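Local coordinates for hypothetical protein AF_0060 (Archaeoglobus fulgidus DSM 4304, PDB 2P06) that is of unknown function but belongs to the MazG family of nucleotide pyrophosphohydrolases and probably hydrolyses nucleoside triphosphates with the help of magnesium, at residues K78-W81 with E82-R85; A92-C95 with M96-W99. One frame throughout, in Å; residues are numbered along the deposited sequence.

Contact 1. Residues K78-W81 with E82-R85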
ATOM      1  N   LYS B  78     -14.723  14.396  27.007  1.00 40.23           N
ATOM      2  CA  LYS B  78     -13.841  15.189  27.869  1.00 40.68           C
ATOM      3  C   LYS B  78     -13.015  16.213  27.098  1.00 40.74           C
ATOM      4  O   LYS B  78     -12.259  16.975  27.697  1.00 40.51           O
ATOM      5  CB  LYS B  78     -12.880  14.261  28.613  1.00 41.24           C
ATOM      6  CG  LYS B  78     -13.528  13.360  29.643  1.00 41.49           C
ATOM      7  CD  LYS B  78     -12.495  12.393  30.210  1.00 41.84           C
ATOM      8  CE  LYS B  78     -13.055  11.555  31.351  1.00 43.50           C
ATOM      9  NZ  LYS B  78     -12.217  10.340  31.639  1.00 44.37           N
ATOM     10  N   GLU B  79     -13.145  16.204  25.770  1.00 40.91           N
ATOM     11  CA  GLU B  79     -12.354  17.047  24.859  1.00 40.85           C
ATOM     12  C   GLU B  79     -10.839  16.897  25.052  1.00 40.85           C
ATOM     13  O   GLU B  79     -10.075  17.835  24.842  1.00 40.26           O
ATOM     14  CB  GLU B  79     -12.791  18.502  24.974  1.00 40.50           C
ATOM     15  CG  GLU B  79     -14.286  18.681  24.808  1.00 40.53           C
ATOM     16  CD  GLU B  79     -14.702  20.144  24.785  1.00 40.71           C
ATOM     17  OE1 GLU B  79     -14.189  20.909  23.936  1.00 41.01           O
ATOM     18  OE2 GLU B  79     -15.549  20.522  25.612  1.00 40.67           O
ATOM     19  N   ASP B  80     -10.416  15.689  25.418  1.00 41.18           N
ATOM     20  CA  ASP B  80      -9.008  15.396  25.638  1.00 41.40           C
ATOM     21  C   ASP B  80      -8.382  14.953  24.324  1.00 41.44           C
ATOM     22  O   ASP B  80      -8.195  13.756  24.079  1.00 40.99           O
ATOM     23  CB  ASP B  80      -8.854  14.321  26.722  1.00 41.49           C
ATOM     24  CG  ASP B  80      -7.399  14.052  27.085  1.00 41.57           C
ATOM     25  OD1 ASP B  80      -6.486  14.464  26.325  1.00 42.17           O
ATOM     26  OD2 ASP B  80      -7.169  13.409  28.133  1.00 41.24           O
ATOM     27  N   TRP B  81      -8.036  15.931  23.487  1.00 41.76           N
ATOM     28  CA  TRP B  81      -7.601  15.652  22.111  1.00 42.22           C
ATOM     29  C   TRP B  81      -6.203  15.014  22.037  1.00 42.29           C
ATOM     30  O   TRP B  81      -5.904  14.263  21.093  1.00 42.67           O
ATOM     31  CB  TRP B  81      -7.666  16.921  21.253  1.00 42.79           C
ATOM     32  CG  TRP B  81      -8.959  17.687  21.408  1.00 43.38           C
ATOM     33  CD1 TRP B  81      -9.097  18.983  21.822  1.00 44.17           C
ATOM     34  CD2 TRP B  81     -10.288  17.204  21.159  1.00 44.15           C
ATOM     35  NE1 TRP B  81     -10.429  19.340  21.840  1.00 44.37           N
ATOM     36  CE2 TRP B  81     -11.180  18.263  21.441  1.00 44.30           C
ATOM     37  CE3 TRP B  81     -10.813  15.982  20.723  1.00 44.74           C
ATOM     38  CZ2 TRP B  81     -12.568  18.133  21.302  1.00 43.80           C
ATOM     39  CZ3 TRP B  81     -12.198  15.861  20.579  1.00 44.10           C
ATOM     40  CH2 TRP B  81     -13.053  16.928  20.869  1.00 43.57           C
ATOM     41  N   GLU B  82      -5.364  15.310  23.029  1.00 42.07           N
ATOM     42  CA  GLU B  82      -4.046  14.678  23.168  1.00 41.94           C
ATOM     43  C   GLU B  82      -4.199  13.166  23.330  1.00 41.43           C
ATOM     44  O   GLU B  82      -3.651  12.361  22.535  1.00 42.13           O
ATOM     45  CB  GLU B  82      -3.304  15.265  24.381  1.00 42.07           C
ATOM     46  CG  GLU B  82      -1.907  14.674  24.644  1.00 42.26           C
ATOM     47  CD  GLU B  82      -1.200  15.315  25.832  1.00 42.25           C
ATOM     48  OE1 GLU B  82      -1.769  16.235  26.460  1.00 42.65           O
ATOM     49  OE2 GLU B  82      -0.064  14.895  26.142  1.00 42.91           O
ATOM     50  N   ASN B  83      -4.966  12.781  24.347  1.00 40.26           N
ATOM     51  CA  ASN B  83      -5.228  11.366  24.600  1.00 39.14           C
ATOM     52  C   ASN B  83      -6.113  10.734  23.502  1.00 38.09           C
ATOM     53  O   ASN B  83      -6.087   9.528  23.326  1.00 38.34           O
ATOM     54  CB  ASN B  83      -5.837  11.158  26.006  1.00 39.58           C
ATOM     55  CG  ASN B  83      -5.165  10.019  26.793  1.00 41.28           C
ATOM     56  OD1 ASN B  83      -4.523   9.120  26.227  1.00 44.51           O
ATOM     57  ND2 ASN B  83      -5.309  10.064  28.113  1.00 42.89           N
ATOM     58  N   LEU B  84      -6.870  11.536  22.757  1.00 36.83           N
ATOM     59  CA  LEU B  84      -7.682  11.001  21.666  1.00 36.17           C
ATOM     60  C   LEU B  84      -6.824  10.247  20.625  1.00 34.78           C
ATOM     61  O   LEU B  84      -7.192   9.173  20.192  1.00 34.17           O
ATOM     62  CB  LEU B  84      -8.466  12.107  20.973  1.00 36.26           C
ATOM     63  CG  LEU B  84      -9.309  11.680  19.769  1.00 36.92           C
ATOM     64  CD1 LEU B  84     -10.289  10.568  20.101  1.00 39.28           C
ATOM     65  CD2 LEU B  84     -10.039  12.887  19.252  1.00 37.12           C
ATOM     66  N   ARG B  85      -5.685  10.818  20.242  1.00 33.42           N
ATOM     67  CA  ARG B  85      -4.792  10.162  19.282  1.00 32.50           C
ATOM     68  C   ARG B  85      -4.420   8.751  19.733  1.00 30.85           C
ATOM     69  O   ARG B  85      -4.482   7.822  18.935  1.00 31.41           O
ATOM     70  CB  ARG B  85      -3.538  10.991  19.039  1.00 32.45           C
ATOM     71  CG  ARG B  85      -3.788  12.226  18.158  1.00 33.01           C
ATOM     72  CD  ARG B  85      -2.632  13.220  18.238  1.00 32.44           C
ATOM     73  NE  ARG B  85      -1.564  12.860  17.325  1.00 33.47           N
ATOM     74  CZ  ARG B  85      -0.331  12.471  17.667  1.00 34.48           C
ATOM     75  NH1 ARG B  85       0.043  12.389  18.946  1.00 35.07           N
ATOM     76  NH2 ARG B  85       0.556  12.184  16.711  1.00 33.11           N
TER
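Asp80 lays its carboxylate over the first turn of helix 81-103, where it meets the backbone and CB of Asn83. Its OD1 accepts from Asn83 N at 3.0 Å, in a nearly straight bond with an N-H...O angle of 165°. The donor reaches OD1 from above the carboxylate plane, not within it. The anti torsion of Asp80 (chi1 -175°) carries OD1 to the NH of Asn83. OD2 lies beside the same residue, 3.4 Å from Asn83 CB. This is an N-cap: the short, acidic aspartate can take up an NH that has no earlier helical carbonyl to bind, and its negative charge probably interacts favourably with the helix dipole. A second bond joins Leu84 N to Asp80 O at 2.9 Å and starts the helical ladder. Just before the cap, Glu79 adopts a positive phi and closes helix 58-77 in a Schellman motif, so one helix ends and the next begins within a few residues. The side chains of Trp81 and Leu84 run alongside each other in the same direction, and Leu84 CD2 reaches the edge of the indole, 3.5 Å from Trp81 CE3. Leucine suits this inward position, since its side chain packs on Leu72 and Val76 of helix 58-77 and on Leu102 of the second subunit; the broad indole of Trp81 also meets that subunit, at Leu62.

Contact 2. Residues A92-C95 with M96-W99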
ATOM      1  N   ALA B  92      -8.063   1.093  16.354  1.00 18.55           N
ATOM      2  CA  ALA B  92      -7.576   0.548  15.082  1.00 18.50           C
ATOM      3  C   ALA B  92      -6.944  -0.829  15.299  1.00 18.07           C
ATOM      4  O   ALA B  92      -7.210  -1.771  14.539  1.00 17.94           O
ATOM      5  CB  ALA B  92      -6.555   1.495  14.401  1.00 17.81           C
ATOM      6  N   ASN B  93      -6.103  -0.933  16.328  1.00 18.11           N
ATOM      7  CA  ASN B  93      -5.484  -2.217  16.671  1.00 17.64           C
ATOM      8  C   ASN B  93      -6.516  -3.276  16.944  1.00 17.96           C
ATOM      9  O   ASN B  93      -6.443  -4.364  16.380  1.00 17.54           O
ATOM     10  CB  ASN B  93      -4.513  -2.101  17.846  1.00 17.42           C
ATOM     11  CG  ASN B  93      -3.094  -1.754  17.415  1.00 16.74           C
ATOM     12  OD1 ASN B  93      -2.662  -2.110  16.318  1.00 17.00           O
ATOM     13  ND2 ASN B  93      -2.338  -1.108  18.309  1.00 14.07           N
ATOM     14  N   PHE B  94      -7.500  -2.972  17.776  1.00 18.23           N
ATOM     15  CA  PHE B  94      -8.516  -3.962  18.070  1.00 19.62           C
ATOM     16  C   PHE B  94      -9.461  -4.310  16.900  1.00 19.61           C
ATOM     17  O   PHE B  94      -9.948  -5.450  16.814  1.00 18.06           O
ATOM     18  CB  PHE B  94      -9.235  -3.644  19.392  1.00 19.90           C
ATOM     19  CG  PHE B  94      -8.424  -4.066  20.569  1.00 21.87           C
ATOM     20  CD1 PHE B  94      -8.565  -5.347  21.089  1.00 21.96           C
ATOM     21  CD2 PHE B  94      -7.398  -3.263  21.040  1.00 22.69           C
ATOM     22  CE1 PHE B  94      -7.760  -5.786  22.122  1.00 25.07           C
ATOM     23  CE2 PHE B  94      -6.589  -3.692  22.079  1.00 22.62           C
ATOM     24  CZ  PHE B  94      -6.778  -4.940  22.636  1.00 23.70           C
ATOM     25  N   CYS B  95      -9.702  -3.359  16.000  1.00 19.32           N
ATOM     26  CA  CYS B  95     -10.366  -3.691  14.732  1.00 19.65           C
ATOM     27  C   CYS B  95      -9.497  -4.697  13.985  1.00 19.31           C
ATOM     28  O   CYS B  95     -10.004  -5.645  13.407  1.00 19.17           O
ATOM     29  CB  CYS B  95     -10.551  -2.471  13.837  1.00 19.27           C
ATOM     30  SG  CYS B  95     -11.805  -1.323  14.439  1.00 19.80           S
HETATM   31  N   MSE B  96      -8.197  -4.431  13.957  1.00 18.60           N
HETATM   32  CA  MSE B  96      -7.261  -5.297  13.282  1.00 19.16           C
HETATM   33  C   MSE B  96      -7.208  -6.700  13.889  1.00 18.18           C
HETATM   34  O   MSE B  96      -7.203  -7.704  13.169  1.00 18.30           O
HETATM   35  CB  MSE B  96      -5.863  -4.700  13.311  1.00 18.43           C
HETATM   36  CG  MSE B  96      -4.909  -5.562  12.520  1.00 20.29           C
HETATM   37 SE   MSE B  96      -3.167  -4.790  12.393  0.70 23.59          SE
HETATM   38  CE  MSE B  96      -2.495  -5.109  14.059  1.00 17.22           C
ATOM     39  N   TYR B  97      -7.166  -6.775  15.213  1.00 18.31           N
ATOM     40  CA  TYR B  97      -7.077  -8.080  15.882  1.00 18.40           C
ATOM     41  C   TYR B  97      -8.321  -8.911  15.587  1.00 18.65           C
ATOM     42  O   TYR B  97      -8.222 -10.082  15.255  1.00 18.66           O
ATOM     43  CB  TYR B  97      -6.873  -7.938  17.384  1.00 18.29           C
ATOM     44  CG  TYR B  97      -5.688  -7.102  17.807  1.00 17.51           C
ATOM     45  CD1 TYR B  97      -4.584  -6.944  16.987  1.00 18.02           C
ATOM     46  CD2 TYR B  97      -5.669  -6.502  19.052  1.00 17.85           C
ATOM     47  CE1 TYR B  97      -3.500  -6.185  17.374  1.00 18.22           C
ATOM     48  CE2 TYR B  97      -4.612  -5.729  19.446  1.00 19.31           C
ATOM     49  CZ  TYR B  97      -3.522  -5.564  18.597  1.00 17.89           C
ATOM     50  OH  TYR B  97      -2.461  -4.779  18.992  1.00 17.43           O
ATOM     51  N   LEU B  98      -9.498  -8.310  15.689  1.00 18.83           N
ATOM     52  CA  LEU B  98     -10.715  -9.062  15.436  1.00 19.05           C
ATOM     53  C   LEU B  98     -10.812  -9.417  13.953  1.00 19.73           C
ATOM     54  O   LEU B  98     -11.213 -10.518  13.604  1.00 19.44           O
ATOM     55  CB  LEU B  98     -11.942  -8.282  15.887  1.00 19.14           C
ATOM     56  CG  LEU B  98     -13.303  -8.935  15.677  1.00 18.75           C
ATOM     57  CD1 LEU B  98     -13.346 -10.311  16.339  1.00 20.71           C
ATOM     58  CD2 LEU B  98     -14.361  -7.972  16.255  1.00 18.14           C
ATOM     59  N   TRP B  99     -10.469  -8.477  13.076  1.00 19.60           N
ATOM     60  CA  TRP B  99     -10.449  -8.770  11.648  1.00 19.80           C
ATOM     61  C   TRP B  99      -9.564  -9.979  11.355  1.00 20.22           C
ATOM     62  O   TRP B  99      -9.912 -10.832  10.529  1.00 19.69           O
ATOM     63  CB  TRP B  99      -9.981  -7.540  10.833  1.00 20.04           C
ATOM     64  CG  TRP B  99      -9.957  -7.797   9.360  1.00 21.03           C
ATOM     65  CD1 TRP B  99     -10.968  -7.574   8.474  1.00 22.13           C
ATOM     66  CD2 TRP B  99      -8.872  -8.343   8.599  1.00 22.02           C
ATOM     67  NE1 TRP B  99     -10.587  -7.956   7.212  1.00 21.87           N
ATOM     68  CE2 TRP B  99      -9.303  -8.430   7.262  1.00 22.84           C
ATOM     69  CE3 TRP B  99      -7.567  -8.746   8.913  1.00 22.03           C
ATOM     70  CZ2 TRP B  99      -8.486  -8.929   6.240  1.00 23.75           C
ATOM     71  CZ3 TRP B  99      -6.747  -9.240   7.883  1.00 21.71           C
ATOM     72  CH2 TRP B  99      -7.214  -9.335   6.581  1.00 22.21           C
TER
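Phe94 and Tyr97 form a T-shaped (edge-to-face) pair on one side of helix 81-103, three residues apart. The tyrosine turns its edge to the phenylalanine, with ring centroids 4.9 Å apart and planes at 72°; Tyr97 CD2 sits over the centre of the Phe94 ring, 3.7 Å from Phe94 CD1. Flat aromatic rings suit this buried site because an edge C-H can settle on a neighbouring pi face. With CG beside its own backbone N (chi1 -55°), the Tyr97 ring folds back along the helix, its face over Asn93 O. The carbonyl under the tyrosine ring, Asn93 O, also accepts from Tyr97 N at 2.8 Å. Farther along the ring, the hydroxyl Tyr97 OH comes within 3.5 Å of Asn93 CG, and the amide lies almost parallel to the ring plane, 7° apart. The selenomethionine Met96 runs alongside Asn93, its chain bending so that CE lies 3.8 Å from Asn93 OD1. Outside this shell, Phe94 packs on Leu65 and Glu68, the latter a magnesium ligand, while the Tyr97 ring meets Trp53. Asparagine fits at 93 by using both ends of its amide: OD1 is hydrogen-bonded to Tyr24 OH of the second subunit, and ND2 donates to Met35 O of helix 22-43.

Both contacts belong to helix 81-103 and follow in series: contact 1 forms its N-terminal cap after the turn from helix 58-77, and contact 2 lies farther along, close to the centre of the folded chain. Their centres are about 21 Å apart and their nearest atoms about 8 Å, so they do not touch. Contact 1 is largely at the surface, whereas contact 2 is buried among helices 58-77 and 22-43 and the second subunit. Between them along the helix come Glu87 and Asp90, which bind magnesium together with Glu68 and Glu71 of helix 58-77. Both contacts also meet the second subunit, so this helix serves the metal site and the subunit interface together.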